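Local atomic coordinates of farnesyl diphosphate synthase (PDB entry 3M0G), a protein that probably condenses farnesyl diphosphate with isopentenyl diphosphate to give geranylgeranyl diphosphate, in a magnesium-dependent step toward carotenoids and diterpenes. Residues B[149-154]-B[171-176]; B[185-190]-B[203-208]. All coordinates share one frame; numbering follows the deposited sequence.

Contact 1 (B[149-154]-B[171-176]); sequences MVYGQA and IIRLQA
Over one face of the Arg173 guanidinium sits the phenol oxygen of Tyr151, 3.5 Å above the plane and displaced toward the rim of the group. The tyrosine ring is not stacked on the guanidinium, for the two planes are turned 60° apart. Together the residues flank a close helix-helix approach in the predominantly helical fold of the FPP/GGPP synthase family, where helix 149-159 and the early part of helix 168-194 come together after the connection 160-167. The CB of Tyr151 does not point at the other helix, but with CG anti to the backbone N (chi1 176°) the hydroxyl end reaches Arg173. The arginine chain runs extended as far as CD and then bends (chi3 68°), which brings CD and one face of the guanidinium against the hydroxyl. Tyr151 OH is 3.8 Å from Arg173 CD and 3.9 Å from Arg173 NE, distances of van der Waals contact rather than of hydrogen bonding.

Next to this pair the backbones are in contact: the CA atoms of Gly152 and Leu174 are only 4.6 Å apart. Gly152, having no side chain, brings its CA directly against the carbonyl oxygen of Leu174. Leu174 starts away from the glycine helix, and its branch also packs on Leu155 and Leu166. Tyr151 also packs on Pro26 of the second subunit, and Val150 on Leu30 of that subunit. At the closest point Gly152 CA rests 3.6 Å from Leu174 O, while Leu174 CG lies 3.8 Å from Gly152 O.

Contact 2 (B[185-190]-B[203-208]); sequences FAAQAG and AYATAL
Apolar contact of two alanine methyls and a tyrosine ring joins the two helices here, with Ala187 at its centre. The Ala187 methyl points at that of Ala205, which comes in obliquely, Ala187 CB and Ala205 CB being 3.8 Å apart. The same Ala187 CB lies near the plane of the Tyr204 ring, at 4.2 Å from Tyr204 CD2, so that Ala187 reaches the edge of the ring, not a face. The backbones are nearest at the alanine pair, where the CA atoms of Ala187 and Ala205 are 6.3 Å apart.

Polar interactions lie outside the interface proper. Tyr204 OH is hydrogen-bonded to the backbone oxygen of Leu277, linking helix 199-219 to helix 275-285, and its side chain also packs on Leu48 of helix 44-55. Gln188 OE1 is bound by Arg198, just ahead of helix 199-219.

Helices 168-194 and 199-219 are consecutive members of the polyprenyl synthase helical bundle. All three touching residues are buried, and since they meet through carbon atoms alone, the cohesion between these segments rests on dispersion and the exclusion of water.

How the contacts relate
Helix 168-194 carries a segment of both contacts: its early part meets helix 149-159 in contact 1, and a later part meets helix 199-219 in contact 2. The contact centres are about 17 Å apart and the nearest atoms about 7 Å, so the two do not touch. Contact 1 is partly buried and adjoins the second subunit, whereas contact 2 is buried and reached by no other chain. Phe185, in segment 185-190 though not touching segment 203-208, packs on Ala143, whose backbone is hydrogen-bonded to Met149 of contact 1. In this family two aspartate-rich motifs bind diphosphate through magnesium; here Gln153 lies close to Asp81 of the first, and helix 199-219 probably leads into the second.

Contact 1 (B[149-154]-B[171-176])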
loop_
_atom_site.group_PDB
_atom_site.type_symbol
_atom_site.label_atom_id
_atom_site.label_comp_id
_atom_site.label_asym_id
_atom_site.label_seq_id
_atom_site.Cartn_x
_atom_site.Cartn_y
_atom_site.Cartn_z
HETATM N N MSE B 149 -8.789 -3.175 -7.204
HETATM C CA MSE B 149 -7.840 -4.194 -7.677
HETATM C C MSE B 149 -7.763 -5.482 -6.888
HETATM O O MSE B 149 -7.876 -6.542 -7.496
HETATM C CB MSE B 149 -6.440 -3.641 -7.839
HETATM C CG MSE B 149 -5.569 -4.496 -8.769
HETATM SE SE MSE B 149 -3.761 -3.829 -8.810
HETATM C CE MSE B 149 -3.414 -4.066 -6.868
ATOM N N VAL B 150 -7.512 -5.392 -5.572
ATOM C CA VAL B 150 -7.391 -6.605 -4.716
ATOM C C VAL B 150 -8.701 -7.374 -4.662
ATOM O O VAL B 150 -8.718 -8.617 -4.529
ATOM C CB VAL B 150 -6.851 -6.292 -3.260
ATOM C CG1 VAL B 150 -6.826 -7.543 -2.407
ATOM C CG2 VAL B 150 -5.448 -5.666 -3.294
ATOM N N TYR B 151 -9.811 -6.644 -4.703
ATOM C CA TYR B 151 -11.127 -7.297 -4.722
ATOM C C TYR B 151 -11.289 -8.160 -5.984
ATOM O O TYR B 151 -11.694 -9.299 -5.896
ATOM C CB TYR B 151 -12.236 -6.254 -4.576
ATOM C CG TYR B 151 -13.687 -6.743 -4.662
ATOM C CD1 TYR B 151 -14.183 -7.751 -3.815
ATOM C CD2 TYR B 151 -14.581 -6.146 -5.564
ATOM C CE1 TYR B 151 -15.527 -8.149 -3.889
ATOM C CE2 TYR B 151 -15.905 -6.538 -5.643
ATOM C CZ TYR B 151 -16.370 -7.542 -4.812
ATOM O OH TYR B 151 -17.686 -7.910 -4.916
ATOM N N GLY B 152 -10.943 -7.640 -7.152
ATOM C CA GLY B 152 -11.098 -8.435 -8.373
ATOM C C GLY B 152 -10.074 -9.550 -8.474
ATOM O O GLY B 152 -10.330 -10.559 -9.146
ATOM N N GLN B 153 -8.935 -9.415 -7.784
ATOM C CA GLN B 153 -7.940 -10.507 -7.756
ATOM C C GLN B 153 -8.497 -11.636 -6.921
ATOM O O GLN B 153 -8.360 -12.786 -7.273
ATOM C CB GLN B 153 -6.600 -10.095 -7.139
ATOM C CG GLN B 153 -5.487 -11.135 -7.388
ATOM C CD GLN B 153 -5.310 -11.511 -8.878
ATOM O OE1 GLN B 153 -5.522 -12.662 -9.273
ATOM N NE2 GLN B 153 -4.916 -10.535 -9.696
ATOM N N ALA B 154 -9.113 -11.264 -5.814
ATOM C CA ALA B 154 -9.751 -12.222 -4.913
ATOM C C ALA B 154 -10.912 -12.949 -5.586
ATOM O O ALA B 154 -11.126 -14.155 -5.355
ATOM C CB ALA B 154 -10.229 -11.500 -3.679
ATOM N N ILE B 171 -18.078 -12.139 -14.332
ATOM C CA ILE B 171 -16.781 -11.821 -14.947
ATOM C C ILE B 171 -16.590 -10.329 -15.254
ATOM O O ILE B 171 -15.447 -9.854 -15.292
ATOM C CB ILE B 171 -16.347 -12.737 -16.166
ATOM C CG1 ILE B 171 -17.133 -12.428 -17.441
ATOM C CG2 ILE B 171 -16.378 -14.217 -15.801
ATOM C CD1 ILE B 171 -16.433 -12.954 -18.722
ATOM N N ILE B 172 -17.694 -9.596 -15.450
ATOM C CA ILE B 172 -17.671 -8.127 -15.609
ATOM C C ILE B 172 -17.263 -7.452 -14.281
ATOM O O ILE B 172 -16.418 -6.563 -14.257
ATOM C CB ILE B 172 -19.062 -7.551 -16.107
ATOM C CG1 ILE B 172 -19.291 -7.835 -17.591
ATOM C CG2 ILE B 172 -19.152 -6.050 -15.904
ATOM C CD1 ILE B 172 -20.758 -7.708 -18.018
ATOM N N ARG B 173 -17.861 -7.897 -13.183
ATOM C CA ARG B 173 -17.506 -7.408 -11.844
ATOM C C ARG B 173 -16.040 -7.709 -11.498
ATOM O O ARG B 173 -15.346 -6.884 -10.912
ATOM C CB ARG B 173 -18.429 -8.048 -10.796
ATOM C CG ARG B 173 -18.241 -7.518 -9.368
ATOM C CD ARG B 173 -19.194 -8.175 -8.377
ATOM N NE ARG B 173 -18.911 -9.600 -8.154
ATOM C CZ ARG B 173 -19.571 -10.388 -7.304
ATOM N NH1 ARG B 173 -19.237 -11.669 -7.185
ATOM N NH2 ARG B 173 -20.579 -9.920 -6.568
ATOM N N LEU B 174 -15.585 -8.898 -11.859
ATOM C CA LEU B 174 -14.203 -9.330 -11.618
ATOM C C LEU B 174 -13.233 -8.422 -12.350
ATOM O O LEU B 174 -12.236 -7.962 -11.795
ATOM C CB LEU B 174 -14.039 -10.750 -12.139
ATOM C CG LEU B 174 -12.779 -11.564 -11.895
ATOM C CD1 LEU B 174 -13.216 -12.952 -11.427
ATOM C CD2 LEU B 174 -11.956 -11.644 -13.156
ATOM N N GLN B 175 -13.549 -8.181 -13.617
ATOM C CA GLN B 175 -12.700 -7.400 -14.507
ATOM C C GLN B 175 -12.656 -5.912 -14.218
ATOM O O GLN B 175 -11.592 -5.281 -14.349
ATOM C CB GLN B 175 -13.034 -7.699 -15.960
ATOM C CG GLN B 175 -12.545 -9.095 -16.380
ATOM C CD GLN B 175 -11.078 -9.365 -16.013
ATOM O OE1 GLN B 175 -10.289 -8.438 -15.813
ATOM N NE2 GLN B 175 -10.708 -10.638 -15.965
ATOM N N ALA B 176 -13.799 -5.345 -13.845
ATOM C CA ALA B 176 -13.837 -3.980 -13.353
ATOM C C ALA B 176 -12.869 -3.728 -12.166
ATOM O O ALA B 176 -12.125 -2.751 -12.141
ATOM C CB ALA B 176 -15.238 -3.575 -13.029
#

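Contact 2 (B[185-190]-B[203-208])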
loop_
_atom_site.group_PDB
_atom_site.type_symbol
_atom_site.label_atom_id
_atom_site.label_comp_id
_atom_site.label_asym_id
_atom_site.label_seq_id
_atom_site.Cartn_x
_atom_site.Cartn_y
_atom_site.Cartn_z
ATOM N N PHE B 185 -7.885 4.778 -12.769
ATOM C CA PHE B 185 -7.007 5.685 -12.048
ATOM C C PHE B 185 -6.078 6.410 -13.012
ATOM O O PHE B 185 -6.026 7.629 -12.972
ATOM C CB PHE B 185 -6.167 5.024 -10.970
ATOM C CG PHE B 185 -5.109 5.942 -10.410
ATOM C CD1 PHE B 185 -5.450 6.914 -9.454
ATOM C CD2 PHE B 185 -3.791 5.875 -10.857
ATOM C CE1 PHE B 185 -4.480 7.793 -8.923
ATOM C CE2 PHE B 185 -2.819 6.736 -10.322
ATOM C CZ PHE B 185 -3.172 7.699 -9.349
ATOM N N ALA B 186 -5.330 5.673 -13.853
ATOM C CA ALA B 186 -4.359 6.308 -14.785
ATOM C C ALA B 186 -4.995 7.359 -15.682
ATOM O O ALA B 186 -4.407 8.429 -15.936
ATOM C CB ALA B 186 -3.638 5.256 -15.663
ATOM N N ALA B 187 -6.187 7.040 -16.182
ATOM C CA ALA B 187 -6.886 7.898 -17.121
ATOM C C ALA B 187 -7.392 9.168 -16.462
ATOM O O ALA B 187 -7.428 10.210 -17.079
ATOM C CB ALA B 187 -8.031 7.141 -17.773
ATOM N N GLN B 188 -7.757 9.074 -15.192
ATOM C CA GLN B 188 -8.275 10.215 -14.466
ATOM C C GLN B 188 -7.172 11.079 -13.884
ATOM O O GLN B 188 -7.435 12.198 -13.465
ATOM C CB GLN B 188 -9.162 9.753 -13.335
ATOM C CG GLN B 188 -10.479 9.170 -13.763
ATOM C CD GLN B 188 -11.272 8.735 -12.577
ATOM O OE1 GLN B 188 -11.748 9.572 -11.818
ATOM N NE2 GLN B 188 -11.417 7.413 -12.388
ATOM N N ALA B 189 -5.953 10.543 -13.836
ATOM C CA ALA B 189 -4.832 11.207 -13.171
ATOM C C ALA B 189 -4.553 12.594 -13.752
ATOM O O ALA B 189 -4.229 13.521 -13.017
ATOM C CB ALA B 189 -3.571 10.316 -13.235
ATOM N N GLY B 190 -4.700 12.739 -15.065
ATOM C CA GLY B 190 -4.522 14.059 -15.715
ATOM C C GLY B 190 -5.586 15.067 -15.287
ATOM O O GLY B 190 -5.280 16.240 -15.048
ATOM N N ALA B 203 -15.389 7.661 -18.016
ATOM C CA ALA B 203 -16.252 6.930 -18.943
ATOM C C ALA B 203 -15.418 6.224 -20.012
ATOM O O ALA B 203 -15.654 5.056 -20.321
ATOM C CB ALA B 203 -17.301 7.877 -19.575
ATOM N N TYR B 204 -14.470 6.972 -20.581
ATOM C CA TYR B 204 -13.415 6.468 -21.462
ATOM C C TYR B 204 -12.772 5.206 -20.891
ATOM O O TYR B 204 -12.665 4.181 -21.565
ATOM C CB TYR B 204 -12.357 7.563 -21.677
ATOM C CG TYR B 204 -11.051 7.104 -22.315
ATOM C CD1 TYR B 204 -10.955 6.872 -23.701
ATOM C CD2 TYR B 204 -9.906 6.912 -21.537
ATOM C CE1 TYR B 204 -9.749 6.442 -24.281
ATOM C CE2 TYR B 204 -8.695 6.484 -22.107
ATOM C CZ TYR B 204 -8.620 6.259 -23.469
ATOM O OH TYR B 204 -7.427 5.839 -24.028
ATOM N N ALA B 205 -12.368 5.293 -19.638
ATOM C CA ALA B 205 -11.630 4.222 -18.962
ATOM C C ALA B 205 -12.469 2.972 -18.660
ATOM O O ALA B 205 -11.979 1.853 -18.788
ATOM C CB ALA B 205 -11.009 4.782 -17.683
ATOM N N THR B 206 -13.725 3.182 -18.271
ATOM C CA THR B 206 -14.690 2.106 -18.047
ATOM C C THR B 206 -14.834 1.273 -19.335
ATOM O O THR B 206 -14.792 0.037 -19.290
ATOM C CB THR B 206 -16.085 2.678 -17.625
ATOM O OG1 THR B 206 -15.945 3.512 -16.467
ATOM C CG2 THR B 206 -17.074 1.566 -17.322
ATOM N N ALA B 207 -14.970 1.950 -20.481
ATOM C CA ALA B 207 -15.072 1.259 -21.775
ATOM C C ALA B 207 -13.747 0.637 -22.217
ATOM O O ALA B 207 -13.720 -0.534 -22.617
ATOM C CB ALA B 207 -15.644 2.165 -22.853
ATOM N N LEU B 208 -12.663 1.416 -22.136
ATOM C CA LEU B 208 -11.306 0.934 -22.421
ATOM C C LEU B 208 -10.880 -0.290 -21.587
ATOM O O LEU B 208 -10.256 -1.223 -22.118
ATOM C CB LEU B 208 -10.276 2.071 -22.263
ATOM C CG LEU B 208 -8.790 1.718 -22.460
ATOM C CD1 LEU B 208 -8.536 1.117 -23.839
ATOM C CD2 LEU B 208 -7.862 2.924 -22.234
#